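PDB 6LCH: Sel1 repeat family protein from Pseudomonas aeruginosa, which probably acts as an immunity protein that protects its own cell against the type VI secretion effector PldB. Local coordinates for residues D25-E30 / Y50-E55; H16-D21 / I92-P97; K83-Y88 / A105-R110; V11-H16 / G131-L136; F204-F209 / A230-Y235. One frame throughout, in Å; residues are numbered along the deposited sequence.

Interaction 1 of 5, residues D25-E30 / Y50-E55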
# COMPACT_ATOMS: atom_id res chain seq x y z
N ASP A 25 -4.32 -20.62 5.86
CA ASP A 25 -4.60 -19.25 6.28
C ASP A 25 -4.59 -19.12 7.80
O ASP A 25 -4.28 -18.05 8.32
CB ASP A 25 -5.94 -18.79 5.71
CG ASP A 25 -6.16 -17.30 5.88
OD1 ASP A 25 -5.46 -16.51 5.21
OD2 ASP A 25 -7.04 -16.91 6.67
N ALA A 26 -4.94 -20.19 8.51
CA ALA A 26 -4.86 -20.17 9.96
C ALA A 26 -3.41 -20.11 10.43
O ALA A 26 -3.09 -19.36 11.36
CB ALA A 26 -5.56 -21.40 10.54
N TRP A 27 -2.52 -20.88 9.79
CA TRP A 27 -1.10 -20.76 10.09
C TRP A 27 -0.61 -19.35 9.81
O TRP A 27 0.16 -18.78 10.60
CB TRP A 27 -0.29 -21.74 9.25
CG TRP A 27 -0.49 -23.16 9.58
CD1 TRP A 27 -0.80 -23.70 10.79
CD2 TRP A 27 -0.37 -24.26 8.67
NE1 TRP A 27 -0.90 -25.06 10.70
CE2 TRP A 27 -0.64 -25.43 9.40
CE3 TRP A 27 -0.08 -24.36 7.31
CZ2 TRP A 27 -0.61 -26.69 8.82
CZ3 TRP A 27 -0.05 -25.61 6.73
CH2 TRP A 27 -0.32 -26.76 7.49
N TYR A 28 -1.03 -18.78 8.69
CA TYR A 28 -0.55 -17.47 8.26
C TYR A 28 -0.99 -16.39 9.24
O TYR A 28 -0.18 -15.53 9.63
CB TYR A 28 -1.07 -17.18 6.86
CG TYR A 28 -1.09 -15.71 6.51
CD1 TYR A 28 -2.28 -14.98 6.55
CD2 TYR A 28 0.07 -15.06 6.13
CE1 TYR A 28 -2.30 -13.65 6.23
CE2 TYR A 28 0.05 -13.72 5.81
CZ TYR A 28 -1.13 -13.02 5.86
OH TYR A 28 -1.15 -11.69 5.54
N ARG A 29 -2.26 -16.41 9.63
CA ARG A 29 -2.78 -15.37 10.53
C ARG A 29 -2.19 -15.49 11.93
O ARG A 29 -2.03 -14.47 12.62
CB ARG A 29 -4.30 -15.44 10.58
CG ARG A 29 -4.98 -14.79 9.38
CD ARG A 29 -6.50 -14.82 9.51
NE ARG A 29 -7.06 -16.12 9.15
CZ ARG A 29 -7.59 -16.97 10.02
NH1 ARG A 29 -7.64 -16.67 11.31
NH2 ARG A 29 -8.08 -18.13 9.60
N GLU A 30 -1.86 -16.70 12.39
CA GLU A 30 -1.16 -16.82 13.66
C GLU A 30 0.26 -16.27 13.56
O GLU A 30 0.73 -15.56 14.47
CB GLU A 30 -1.11 -18.28 14.13
CG GLU A 30 -0.17 -18.50 15.31
CD GLU A 30 -0.23 -19.90 15.90
OE1 GLU A 30 -1.14 -20.68 15.53
OE2 GLU A 30 0.64 -20.23 16.74
N TYR A 50 4.63 -19.57 8.71
CA TYR A 50 4.66 -18.95 7.39
C TYR A 50 5.04 -19.96 6.31
O TYR A 50 4.37 -20.06 5.27
CB TYR A 50 5.65 -17.79 7.38
CG TYR A 50 5.05 -16.45 7.76
CD1 TYR A 50 3.69 -16.21 7.67
CD2 TYR A 50 5.87 -15.41 8.18
CE1 TYR A 50 3.15 -14.99 8.01
CE2 TYR A 50 5.34 -14.18 8.53
CZ TYR A 50 3.98 -13.97 8.44
OH TYR A 50 3.46 -12.74 8.78
N SER A 51 6.12 -20.72 6.54
CA SER A 51 6.57 -21.67 5.54
C SER A 51 5.55 -22.78 5.33
O SER A 51 5.26 -23.16 4.19
CB SER A 51 7.93 -22.26 5.94
OG SER A 51 8.84 -21.22 6.28
N LYS A 52 5.00 -23.32 6.43
CA LYS A 52 3.95 -24.32 6.33
C LYS A 52 2.79 -23.82 5.47
O LYS A 52 2.28 -24.55 4.61
CB LYS A 52 3.45 -24.69 7.72
CG LYS A 52 4.30 -25.73 8.45
CD LYS A 52 3.73 -26.01 9.85
CE LYS A 52 4.16 -24.95 10.86
NZ LYS A 52 3.48 -25.09 12.19
N ALA A 53 2.38 -22.57 5.68
CA ALA A 53 1.33 -22.01 4.85
C ALA A 53 1.79 -21.84 3.41
O ALA A 53 1.03 -22.08 2.47
CB ALA A 53 0.87 -20.67 5.43
N ALA A 54 3.06 -21.44 3.21
CA ALA A 54 3.57 -21.22 1.87
C ALA A 54 3.62 -22.51 1.06
O ALA A 54 3.36 -22.51 -0.15
CB ALA A 54 4.96 -20.59 1.94
N GLU A 55 3.97 -23.62 1.71
CA GLU A 55 4.02 -24.91 1.02
C GLU A 55 2.64 -25.40 0.62
O GLU A 55 2.53 -26.23 -0.28
CB GLU A 55 4.69 -25.97 1.89
CG GLU A 55 6.06 -25.60 2.44
CD GLU A 55 6.90 -24.80 1.47
OE1 GLU A 55 7.40 -23.73 1.87
OE2 GLU A 55 7.07 -25.24 0.31
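W27 and K52 meet where helices 22-34 and 43-55 run side by side, nearly antiparallel at 151° with their axes 8.0 Å apart. The tight part is where the six-membered ring of the indole lies against the backbone of the partner helix: CZ3 of W27 is 3.3 Å from K52 O, and CE3 of W27 is 3.5 Å from A53 N. A53 CB fills in beside it, 4.1 Å from W27 CB and 4.2 Å from Y28 CB. Beyond, Y28 CD2 meets Y50 CE1 at 3.6 Å, the two rings slanting past each other. The loose, solvent side is the exposed lysine chain. K52 CB still lies over one indole face, but a bend at chi3 (-81°) turns the chain along that face, and NZ makes a cation-pi contact 4.8 Å from the centroid of the W27 five-membered ring. Behind the packed side stands helix 59-70: its A61 touches A53, and its N64 hydrogen-bonds the hydroxyl of Y50, while H58, just before that helix, stacks on Y28.

Interaction 2 of 5, residues H16-D21 / I92-P97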
# COMPACT_ATOMS: atom_id res chain seq x y z
N HIS A 16 -8.04 -12.46 -10.00
CA HIS A 16 -7.04 -13.41 -10.48
C HIS A 16 -6.20 -13.96 -9.33
O HIS A 16 -4.97 -13.98 -9.41
CB HIS A 16 -6.13 -12.76 -11.52
CG HIS A 16 -6.77 -11.62 -12.26
ND1 HIS A 16 -7.97 -11.74 -12.92
CD2 HIS A 16 -6.36 -10.34 -12.43
CE1 HIS A 16 -8.27 -10.58 -13.48
NE2 HIS A 16 -7.32 -9.72 -13.20
N LEU A 17 -6.86 -14.39 -8.25
CA LEU A 17 -6.18 -14.98 -7.10
C LEU A 17 -6.57 -16.44 -6.95
O LEU A 17 -7.71 -16.82 -7.23
CB LEU A 17 -6.51 -14.24 -5.79
CG LEU A 17 -5.89 -12.87 -5.54
CD1 LEU A 17 -6.34 -12.28 -4.21
CD2 LEU A 17 -4.37 -12.91 -5.64
N PRO A 18 -5.64 -17.29 -6.51
CA PRO A 18 -5.96 -18.70 -6.29
C PRO A 18 -6.82 -18.87 -5.05
O PRO A 18 -6.93 -17.93 -4.24
CB PRO A 18 -4.58 -19.35 -6.11
CG PRO A 18 -3.74 -18.26 -5.55
CD PRO A 18 -4.24 -16.98 -6.18
N PRO A 19 -7.45 -20.03 -4.86
CA PRO A 19 -8.30 -20.21 -3.67
C PRO A 19 -7.48 -20.15 -2.39
O PRO A 19 -6.34 -20.62 -2.33
CB PRO A 19 -8.91 -21.61 -3.89
CG PRO A 19 -7.99 -22.29 -4.85
CD PRO A 19 -7.49 -21.20 -5.75
N LEU A 20 -8.08 -19.55 -1.36
CA LEU A 20 -7.41 -19.39 -0.07
C LEU A 20 -7.65 -20.64 0.77
O LEU A 20 -8.79 -20.94 1.14
CB LEU A 20 -7.93 -18.15 0.65
CG LEU A 20 -7.09 -17.68 1.84
CD1 LEU A 20 -5.95 -16.79 1.37
CD2 LEU A 20 -7.95 -16.96 2.88
N ASP A 21 -6.58 -21.36 1.06
CA ASP A 21 -6.71 -22.60 1.83
C ASP A 21 -7.02 -22.28 3.29
O ASP A 21 -6.32 -21.47 3.90
CB ASP A 21 -5.44 -23.44 1.74
CG ASP A 21 -5.51 -24.67 2.62
OD1 ASP A 21 -6.21 -25.63 2.23
OD2 ASP A 21 -4.87 -24.68 3.70
N ILE A 92 4.41 -16.45 -8.58
CA ILE A 92 4.22 -16.30 -10.02
C ILE A 92 3.65 -17.59 -10.62
O ILE A 92 2.79 -17.56 -11.51
CB ILE A 92 5.55 -15.89 -10.67
CG1 ILE A 92 5.86 -14.43 -10.35
CG2 ILE A 92 5.52 -16.13 -12.17
CD1 ILE A 92 7.18 -13.94 -10.94
N ASP A 93 4.11 -18.75 -10.12
CA ASP A 93 3.60 -20.03 -10.60
C ASP A 93 2.08 -20.11 -10.45
O ASP A 93 1.41 -20.73 -11.29
CB ASP A 93 4.25 -21.18 -9.85
CG ASP A 93 5.67 -21.44 -10.30
OD1 ASP A 93 6.09 -20.84 -11.31
OD2 ASP A 93 6.36 -22.25 -9.65
N LEU A 94 1.54 -19.51 -9.40
CA LEU A 94 0.10 -19.43 -9.19
C LEU A 94 -0.52 -18.22 -9.87
O LEU A 94 -1.71 -17.96 -9.68
CB LEU A 94 -0.21 -19.40 -7.70
CG LEU A 94 0.20 -20.62 -6.87
CD1 LEU A 94 0.07 -20.32 -5.38
CD2 LEU A 94 -0.64 -21.84 -7.25
N ASP A 95 0.26 -17.47 -10.64
CA ASP A 95 -0.21 -16.25 -11.32
C ASP A 95 -0.74 -15.22 -10.33
O ASP A 95 -1.69 -14.49 -10.62
CB ASP A 95 -1.26 -16.58 -12.38
CG ASP A 95 -1.18 -15.65 -13.57
OD1 ASP A 95 -2.23 -15.30 -14.14
OD2 ASP A 95 -0.05 -15.26 -13.93
N VAL A 96 -0.12 -15.14 -9.15
CA VAL A 96 -0.52 -14.17 -8.14
C VAL A 96 0.02 -12.81 -8.54
O VAL A 96 1.24 -12.66 -8.75
CB VAL A 96 -0.02 -14.58 -6.74
CG1 VAL A 96 -0.34 -13.49 -5.74
CG2 VAL A 96 -0.67 -15.89 -6.31
N PRO A 97 -0.83 -11.79 -8.70
CA PRO A 97 -0.34 -10.49 -9.19
C PRO A 97 0.73 -9.87 -8.31
O PRO A 97 1.68 -9.27 -8.83
CB PRO A 97 -1.61 -9.64 -9.25
CG PRO A 97 -2.74 -10.62 -9.32
CD PRO A 97 -2.29 -11.81 -8.53
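P18 and L17 pack against V96 and P97, where a Schellman motif ends helix 81-93 and the chain turns toward helix 97-107. The motif is closed by backbone bonds: D95, with positive phi, gives its N to I92 O, and V96 N bonds the carbonyl one residue further back in the helix. The contact itself is mostly apolar. V96 divides its two methyls between two partners: with CG1 anti to its N (chi1 175°), that methyl faces L17 CD2 at 4.1 Å, and CG2 meets P18 CD at 3.7 Å. P18 also reaches L94, the first residue to leave the helix, with its CG 4.3 Å from L94 CB. W59 of helix 59-70 touches both L17 and V96 and so joins the same apolar cluster. Two main-chain oxygens, H16 O and D95 O, merely approach to 3.5 Å, with no bond between them. At the other end of the 16-21 loop, D21 N-caps helix 22-34 through A24 N and forms a salt bridge with R56. P97, the proline that follows the turn, uses one atom twice: its CD lies 3.6 Å from H16 O and 3.7 Å from L17 CD2.

Interaction 3 of 5, residues K83-Y88 / A105-R110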
# COMPACT_ATOMS: atom_id res chain seq x y z
N LYS A 83 15.96 -17.62 -0.90
CA LYS A 83 14.69 -18.04 -0.31
C LYS A 83 13.57 -17.09 -0.68
O LYS A 83 12.43 -17.51 -0.91
CB LYS A 83 14.83 -18.14 1.21
CG LYS A 83 15.19 -19.53 1.68
CD LYS A 83 15.01 -19.64 3.18
CE LYS A 83 16.14 -20.42 3.80
NZ LYS A 83 16.41 -19.98 5.20
N ALA A 84 13.87 -15.79 -0.76
CA ALA A 84 12.86 -14.83 -1.19
C ALA A 84 12.51 -15.01 -2.66
O ALA A 84 11.33 -14.98 -3.03
CB ALA A 84 13.35 -13.40 -0.93
N LEU A 85 13.52 -15.20 -3.52
CA LEU A 85 13.27 -15.40 -4.94
C LEU A 85 12.42 -16.64 -5.18
O LEU A 85 11.48 -16.61 -5.98
CB LEU A 85 14.59 -15.54 -5.70
CG LEU A 85 15.57 -14.36 -5.73
CD1 LEU A 85 16.86 -14.77 -6.44
CD2 LEU A 85 14.96 -13.17 -6.42
N ASP A 86 12.73 -17.74 -4.49
CA ASP A 86 11.97 -18.97 -4.68
C ASP A 86 10.53 -18.80 -4.24
O ASP A 86 9.61 -19.35 -4.86
CB ASP A 86 12.64 -20.12 -3.93
CG ASP A 86 14.06 -20.36 -4.40
OD1 ASP A 86 14.81 -21.07 -3.68
OD2 ASP A 86 14.44 -19.84 -5.47
N LEU A 87 10.30 -18.04 -3.16
CA LEU A 87 8.93 -17.74 -2.75
C LEU A 87 8.24 -16.86 -3.77
O LEU A 87 7.05 -17.04 -4.05
CB LEU A 87 8.93 -17.08 -1.38
CG LEU A 87 9.08 -18.03 -0.18
CD1 LEU A 87 9.58 -17.26 1.04
CD2 LEU A 87 7.77 -18.73 0.13
N TYR A 88 8.96 -15.89 -4.34
CA TYR A 88 8.38 -15.03 -5.38
C TYR A 88 8.04 -15.83 -6.63
O TYR A 88 7.03 -15.55 -7.29
CB TYR A 88 9.34 -13.88 -5.70
CG TYR A 88 9.52 -12.90 -4.54
CD1 TYR A 88 8.54 -12.74 -3.60
CD2 TYR A 88 10.67 -12.14 -4.41
CE1 TYR A 88 8.67 -11.85 -2.54
CE2 TYR A 88 10.82 -11.25 -3.34
CZ TYR A 88 9.81 -11.11 -2.42
OH TYR A 88 9.95 -10.23 -1.37
N ALA A 105 11.07 -6.15 -7.95
CA ALA A 105 11.89 -5.48 -6.94
C ALA A 105 13.11 -6.30 -6.55
O ALA A 105 14.01 -5.78 -5.89
CB ALA A 105 11.05 -5.18 -5.69
N MET A 106 13.16 -7.57 -6.95
CA MET A 106 14.30 -8.43 -6.63
C MET A 106 15.35 -8.41 -7.73
O MET A 106 16.49 -8.00 -7.50
CB MET A 106 13.82 -9.87 -6.41
CG MET A 106 13.26 -10.09 -5.06
SD MET A 106 14.40 -9.66 -3.75
CE MET A 106 15.06 -11.26 -3.32
N ILE A 107 14.98 -8.87 -8.93
CA ILE A 107 15.93 -9.09 -10.01
C ILE A 107 15.86 -8.02 -11.07
O ILE A 107 16.55 -8.13 -12.10
CB ILE A 107 15.70 -10.48 -10.64
CG1 ILE A 107 14.31 -10.54 -11.28
CG2 ILE A 107 15.86 -11.57 -9.60
CD1 ILE A 107 14.03 -11.83 -12.02
N GLY A 108 15.05 -6.99 -10.88
CA GLY A 108 14.95 -5.94 -11.87
C GLY A 108 13.61 -5.97 -12.58
O GLY A 108 13.07 -7.04 -12.88
N ASN A 109 13.07 -4.78 -12.84
CA ASN A 109 11.80 -4.69 -13.55
C ASN A 109 11.91 -5.28 -14.95
O ASN A 109 11.06 -6.07 -15.38
CB ASN A 109 11.34 -3.23 -13.63
CG ASN A 109 9.93 -3.08 -14.15
OD1 ASN A 109 9.05 -3.89 -13.85
ND2 ASN A 109 9.69 -2.04 -14.94
N ARG A 110 12.96 -4.90 -15.68
CA ARG A 110 13.10 -5.34 -17.07
C ARG A 110 13.30 -6.85 -17.18
O ARG A 110 13.07 -7.41 -18.26
CB ARG A 110 14.27 -4.60 -17.72
CG ARG A 110 14.13 -3.09 -17.68
CD ARG A 110 15.16 -2.44 -18.58
NE ARG A 110 14.92 -1.01 -18.77
CZ ARG A 110 15.69 -0.05 -18.26
NH1 ARG A 110 16.74 -0.36 -17.52
NH2 ARG A 110 15.39 1.22 -18.48
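M106 reaches from the weakly bonded end of helix 97-107 onto helix 81-93 and touches A84, L85 and Y88 with successive parts of one side chain. Its CB is pressed against L85 CD2 at 3.5 Å, a tight carbon pair. Its CG meets the edge of the Y88 ring, 3.2 Å from CE2, and the two side chains cross at about a right angle. SD continues along that edge, 5.3 Å from the ring centroid and practically in its plane, a Met-aromatic contact. A bend at chi2 (-56°), followed by another at chi3, brings CE between A84 CB and L85 CD2, 3.6 Å from each. I107 adds a methyl, CG2 lying 3.7 Å from L85 CD2.

One step out, Y88 holds CG anti to its carbonyl carbon (chi1 -66°), which turns the ring edge to M106; A84 O lies over one face, off toward the rim. D102 and M103 also touch this tyrosine, and M103 touches L85. G108, with positive phi, leaves the helical path just past I107. The contact joins two successive helices of the all-helical Sel1 (TPR-clan) array; helix 59-70 lies against it through A66 and R70, and helix 123-129 meets I107 with F123.

Interaction 4 of 5, residues V11-H16 / G131-L136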
# COMPACT_ATOMS: atom_id res chain seq x y z
N VAL A 11 -8.66 -3.71 -13.59
CA VAL A 11 -9.26 -4.97 -13.16
C VAL A 11 -9.00 -5.16 -11.67
O VAL A 11 -7.99 -4.71 -11.12
CB VAL A 11 -8.72 -6.17 -13.96
CG1 VAL A 11 -9.03 -6.00 -15.45
CG2 VAL A 11 -7.22 -6.34 -13.75
N ASN A 12 -9.94 -5.82 -11.01
CA ASN A 12 -9.80 -6.09 -9.58
C ASN A 12 -8.78 -7.19 -9.36
O ASN A 12 -8.88 -8.27 -9.94
CB ASN A 12 -11.15 -6.47 -8.98
CG ASN A 12 -11.28 -6.05 -7.54
OD1 ASN A 12 -10.55 -6.51 -6.68
ND2 ASN A 12 -12.22 -5.14 -7.27
N GLU A 13 -7.78 -6.91 -8.51
CA GLU A 13 -6.80 -7.93 -8.17
C GLU A 13 -7.46 -9.14 -7.51
O GLU A 13 -6.91 -10.24 -7.56
CB GLU A 13 -5.73 -7.35 -7.25
CG GLU A 13 -4.46 -8.18 -7.18
CD GLU A 13 -3.57 -7.78 -6.03
OE1 GLU A 13 -4.08 -7.65 -4.90
OE2 GLU A 13 -2.36 -7.59 -6.25
N LYS A 14 -8.63 -8.95 -6.89
CA LYS A 14 -9.42 -10.03 -6.30
C LYS A 14 -10.12 -10.90 -7.35
O LYS A 14 -10.95 -11.74 -6.98
CB LYS A 14 -10.46 -9.44 -5.33
CG LYS A 14 -9.85 -8.81 -4.10
CD LYS A 14 -10.76 -7.72 -3.54
CE LYS A 14 -10.06 -6.37 -3.50
NZ LYS A 14 -11.03 -5.25 -3.40
N ASP A 15 -9.77 -10.75 -8.63
CA ASP A 15 -10.31 -11.58 -9.70
C ASP A 15 -9.35 -12.65 -10.18
O ASP A 15 -9.80 -13.66 -10.73
CB ASP A 15 -10.70 -10.71 -10.90
CG ASP A 15 -11.95 -9.89 -10.65
OD1 ASP A 15 -12.43 -9.86 -9.50
OD2 ASP A 15 -12.46 -9.28 -11.62
N HIS A 16 -8.04 -12.46 -10.00
CA HIS A 16 -7.04 -13.41 -10.48
C HIS A 16 -6.20 -13.96 -9.33
O HIS A 16 -4.97 -13.98 -9.41
CB HIS A 16 -6.13 -12.76 -11.52
CG HIS A 16 -6.77 -11.62 -12.26
ND1 HIS A 16 -7.97 -11.74 -12.92
CD2 HIS A 16 -6.36 -10.34 -12.43
CE1 HIS A 16 -8.27 -10.58 -13.48
NE2 HIS A 16 -7.32 -9.72 -13.20
N GLY A 131 -4.09 -5.99 -12.15
CA GLY A 131 -4.74 -5.12 -11.19
C GLY A 131 -4.05 -5.02 -9.85
O GLY A 131 -4.69 -4.64 -8.87
N ASN A 132 -2.76 -5.34 -9.78
CA ASN A 132 -2.03 -5.28 -8.52
C ASN A 132 -1.93 -3.84 -8.03
O ASN A 132 -1.37 -3.00 -8.74
CB ASN A 132 -0.65 -5.88 -8.70
CG ASN A 132 0.18 -5.80 -7.44
OD1 ASN A 132 1.13 -5.02 -7.36
ND2 ASN A 132 -0.18 -6.60 -6.44
N PRO A 133 -2.47 -3.51 -6.86
CA PRO A 133 -2.48 -2.11 -6.40
C PRO A 133 -1.08 -1.55 -6.18
O PRO A 133 -0.83 -0.39 -6.54
CB PRO A 133 -3.28 -2.17 -5.09
CG PRO A 133 -4.18 -3.36 -5.27
CD PRO A 133 -3.36 -4.36 -6.05
N PRO A 134 -0.14 -2.30 -5.58
CA PRO A 134 1.23 -1.76 -5.49
C PRO A 134 1.86 -1.47 -6.84
O PRO A 134 2.49 -0.41 -7.01
CB PRO A 134 1.99 -2.85 -4.73
CG PRO A 134 0.95 -3.49 -3.89
CD PRO A 134 -0.26 -3.53 -4.77
N ALA A 135 1.69 -2.36 -7.82
CA ALA A 135 2.32 -2.14 -9.12
C ALA A 135 1.71 -0.94 -9.83
O ALA A 135 2.43 -0.15 -10.46
CB ALA A 135 2.21 -3.40 -9.97
N LEU A 136 0.39 -0.78 -9.75
CA LEU A 136 -0.25 0.36 -10.40
C LEU A 136 0.15 1.67 -9.73
O LEU A 136 0.25 2.71 -10.40
CB LEU A 136 -1.77 0.21 -10.38
CG LEU A 136 -2.44 -0.90 -11.19
CD1 LEU A 136 -3.80 -1.18 -10.61
CD2 LEU A 136 -2.56 -0.51 -12.65
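E13 and N132 lie side by side and point the same way, their carboxylate and amide planes turned 43° apart. Nearby, the H16 ring has N12 O over one face, toward the rim, and V11 CG2 at its edge, in plane. E13 OE2 faces N132 ND2; the modelled hydrogen bond is only 2.4 Å long, so its exact length is doubtful. N132, the N-cap of helix 133-146, accepts from A135 N at 2.8 Å through OD1, with the donor tilted 30° from the carbonyl plane. Since ND2 also bonds Q98 OE1, the amide is held at both ends. With CG anti to the backbone N (chi1 -162°) and an extended chain beyond, E13 carries its carboxylate as far as P133, whose CD comes within 3.4 Å of E13 CD.

At the backbone, G131 packs closely against the loop: its CA makes a C-H...O contact with V11 O at 3.3 Å. Q163 bridges the two segments, bonding both E13 N and G131 O. The C10-C159 disulfide ties the loop to helix 150-162. G131, with positive phi, is the C-prime residue closing helix 123-129: a Schellman motif running straight into an N-cap, which links two successive helices of the Sel1 array.

Interaction 5 of 5, residues F204-F209 / A230-Y235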
# COMPACT_ATOMS: atom_id res chain seq x y z
N PHE A 204 0.08 12.48 8.53
CA PHE A 204 0.07 13.76 7.83
C PHE A 204 -1.12 14.61 8.26
O PHE A 204 -0.99 15.83 8.43
CB PHE A 204 0.05 13.56 6.32
CG PHE A 204 0.00 14.86 5.56
CD1 PHE A 204 1.09 15.72 5.56
CD2 PHE A 204 -1.13 15.22 4.86
CE1 PHE A 204 1.04 16.91 4.87
CE2 PHE A 204 -1.18 16.42 4.16
CZ PHE A 204 -0.09 17.26 4.17
N LEU A 205 -2.29 13.99 8.45
CA LEU A 205 -3.44 14.76 8.90
C LEU A 205 -3.27 15.20 10.35
O LEU A 205 -3.82 16.24 10.74
CB LEU A 205 -4.72 13.94 8.72
CG LEU A 205 -5.39 14.08 7.35
CD1 LEU A 205 -4.35 14.22 6.25
CD2 LEU A 205 -6.32 12.89 7.07
N SER A 206 -2.52 14.44 11.14
CA SER A 206 -2.21 14.86 12.50
C SER A 206 -1.44 16.18 12.51
O SER A 206 -1.74 17.08 13.29
CB SER A 206 -1.40 13.77 13.21
OG SER A 206 -0.59 14.34 14.23
N ARG A 207 -0.43 16.29 11.64
CA ARG A 207 0.34 17.53 11.56
C ARG A 207 -0.44 18.64 10.86
O ARG A 207 -0.25 19.82 11.19
CB ARG A 207 1.66 17.27 10.84
CG ARG A 207 2.39 16.03 11.33
CD ARG A 207 3.87 16.29 11.49
NE ARG A 207 4.15 17.55 12.18
CZ ARG A 207 4.98 18.49 11.73
NH1 ARG A 207 5.62 18.32 10.58
NH2 ARG A 207 5.16 19.60 12.43
N VAL A 208 -1.30 18.29 9.91
CA VAL A 208 -2.16 19.28 9.26
C VAL A 208 -2.94 20.06 10.31
O VAL A 208 -2.99 21.30 10.29
CB VAL A 208 -3.10 18.59 8.25
CG1 VAL A 208 -4.31 19.46 7.97
CG2 VAL A 208 -2.35 18.25 6.96
N PHE A 209 -3.55 19.35 11.25
CA PHE A 209 -4.35 19.97 12.29
C PHE A 209 -3.57 20.17 13.59
O PHE A 209 -4.17 20.38 14.64
CB PHE A 209 -5.62 19.14 12.53
CG PHE A 209 -6.45 18.97 11.28
CD1 PHE A 209 -7.06 20.07 10.71
CD2 PHE A 209 -6.58 17.74 10.68
CE1 PHE A 209 -7.82 19.94 9.56
CE2 PHE A 209 -7.33 17.59 9.53
CZ PHE A 209 -7.96 18.69 8.97
N ALA A 230 -7.46 12.80 17.02
CA ALA A 230 -8.21 11.73 16.38
C ALA A 230 -7.40 11.07 15.27
O ALA A 230 -7.51 9.85 15.06
CB ALA A 230 -9.53 12.27 15.83
N TYR A 231 -6.57 11.84 14.58
CA TYR A 231 -5.75 11.27 13.52
C TYR A 231 -4.49 10.62 14.07
O TYR A 231 -4.13 9.52 13.66
CB TYR A 231 -5.41 12.35 12.49
CG TYR A 231 -6.57 12.64 11.57
CD1 TYR A 231 -7.07 11.67 10.72
CD2 TYR A 231 -7.19 13.88 11.59
CE1 TYR A 231 -8.13 11.93 9.89
CE2 TYR A 231 -8.26 14.15 10.77
CZ TYR A 231 -8.73 13.17 9.92
OH TYR A 231 -9.80 13.43 9.09
N TYR A 232 -3.81 11.28 15.01
CA TYR A 232 -2.61 10.67 15.58
C TYR A 232 -2.94 9.38 16.31
O TYR A 232 -2.12 8.45 16.31
CB TYR A 232 -1.90 11.63 16.54
CG TYR A 232 -0.52 11.14 16.88
CD1 TYR A 232 0.49 11.16 15.93
CD2 TYR A 232 -0.23 10.63 18.14
CE1 TYR A 232 1.76 10.70 16.23
CE2 TYR A 232 1.04 10.16 18.45
CZ TYR A 232 2.03 10.20 17.48
OH TYR A 232 3.30 9.75 17.77
N SER A 233 -4.12 9.29 16.93
CA SER A 233 -4.52 8.05 17.58
C SER A 233 -4.78 6.95 16.56
O SER A 233 -4.45 5.78 16.81
CB SER A 233 -5.77 8.29 18.44
OG SER A 233 -6.18 7.09 19.07
N ILE A 234 -5.37 7.30 15.42
CA ILE A 234 -5.52 6.33 14.34
C ILE A 234 -4.15 5.90 13.84
O ILE A 234 -3.92 4.71 13.59
CB ILE A 234 -6.37 6.93 13.20
CG1 ILE A 234 -7.86 6.89 13.55
CG2 ILE A 234 -6.10 6.21 11.88
CD1 ILE A 234 -8.71 7.76 12.65
N TYR A 235 -3.23 6.85 13.72
CA TYR A 235 -1.86 6.50 13.34
C TYR A 235 -1.23 5.56 14.36
O TYR A 235 -0.50 4.64 13.99
CB TYR A 235 -1.02 7.77 13.17
CG TYR A 235 0.46 7.54 13.36
CD1 TYR A 235 1.06 7.77 14.59
CD2 TYR A 235 1.26 7.09 12.32
CE1 TYR A 235 2.40 7.57 14.78
CE2 TYR A 235 2.61 6.88 12.50
CZ TYR A 235 3.18 7.13 13.73
OH TYR A 235 4.52 6.92 13.94
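L205 lies on the face of the Y231 ring. Its CB stands over the centre, 3.7 Å from the centroid, a CH-pi contact, and CD2 reaches on over the same face to 3.5 Å from Y231 CE1. The leucine also touches Y190 and V194 of helix 183-195. S206 is where the backbones come nearest, its CA 5.1 Å from that of Y231. The small side chain allows this, and the Y231 CB sits 3.8 Å from S206 N. With OG anti to the backbone N (chi1 153°), the hydroxyl is carried over to Y232, 3.8 Å from its CD1. Here helices 199-208 and 225-240 run at 158° with axes 7.9 Å apart, an antiparallel pair consistent with the all-helical, TPR-like fold that Sel1 proteins adopt. V208 then sets its CG1 over the centre of one face of the F209 ring. F209, the first residue beyond its helix, turns that ring beside Y231 rim to rim: the planes are only 16° apart, yet neither ring covers the other, and F209 CE2 lies 3.8 Å from Y231 CE2. The hydroxyl of Y231 makes a weak hydrogen bond to Q191 of helix 183-195.

From the N terminus, the loop 11-21 is used twice. Interaction 4 closes the longest loop, bringing 11-16 to the start of helix 133-146, and interactions 1, 2 and 3 are nested within it. H16 is shared with interaction 2, which ties 16-21 to the turn after helix 81-93; the two touch where P97 meets E13. Inside the loop of interaction 2, interaction 1 pairs helices 22-34 and 43-55. Interaction 3 opens inside the loop of interaction 2 and closes beyond it, so interactions 2 and 3 cross, both using helix 81-93. A54 packs on L87, joining interactions 1 and 3. Interaction 5 follows in series, pairing helices 199-208 and 225-240, its centre about 29 Å from that of interaction 4.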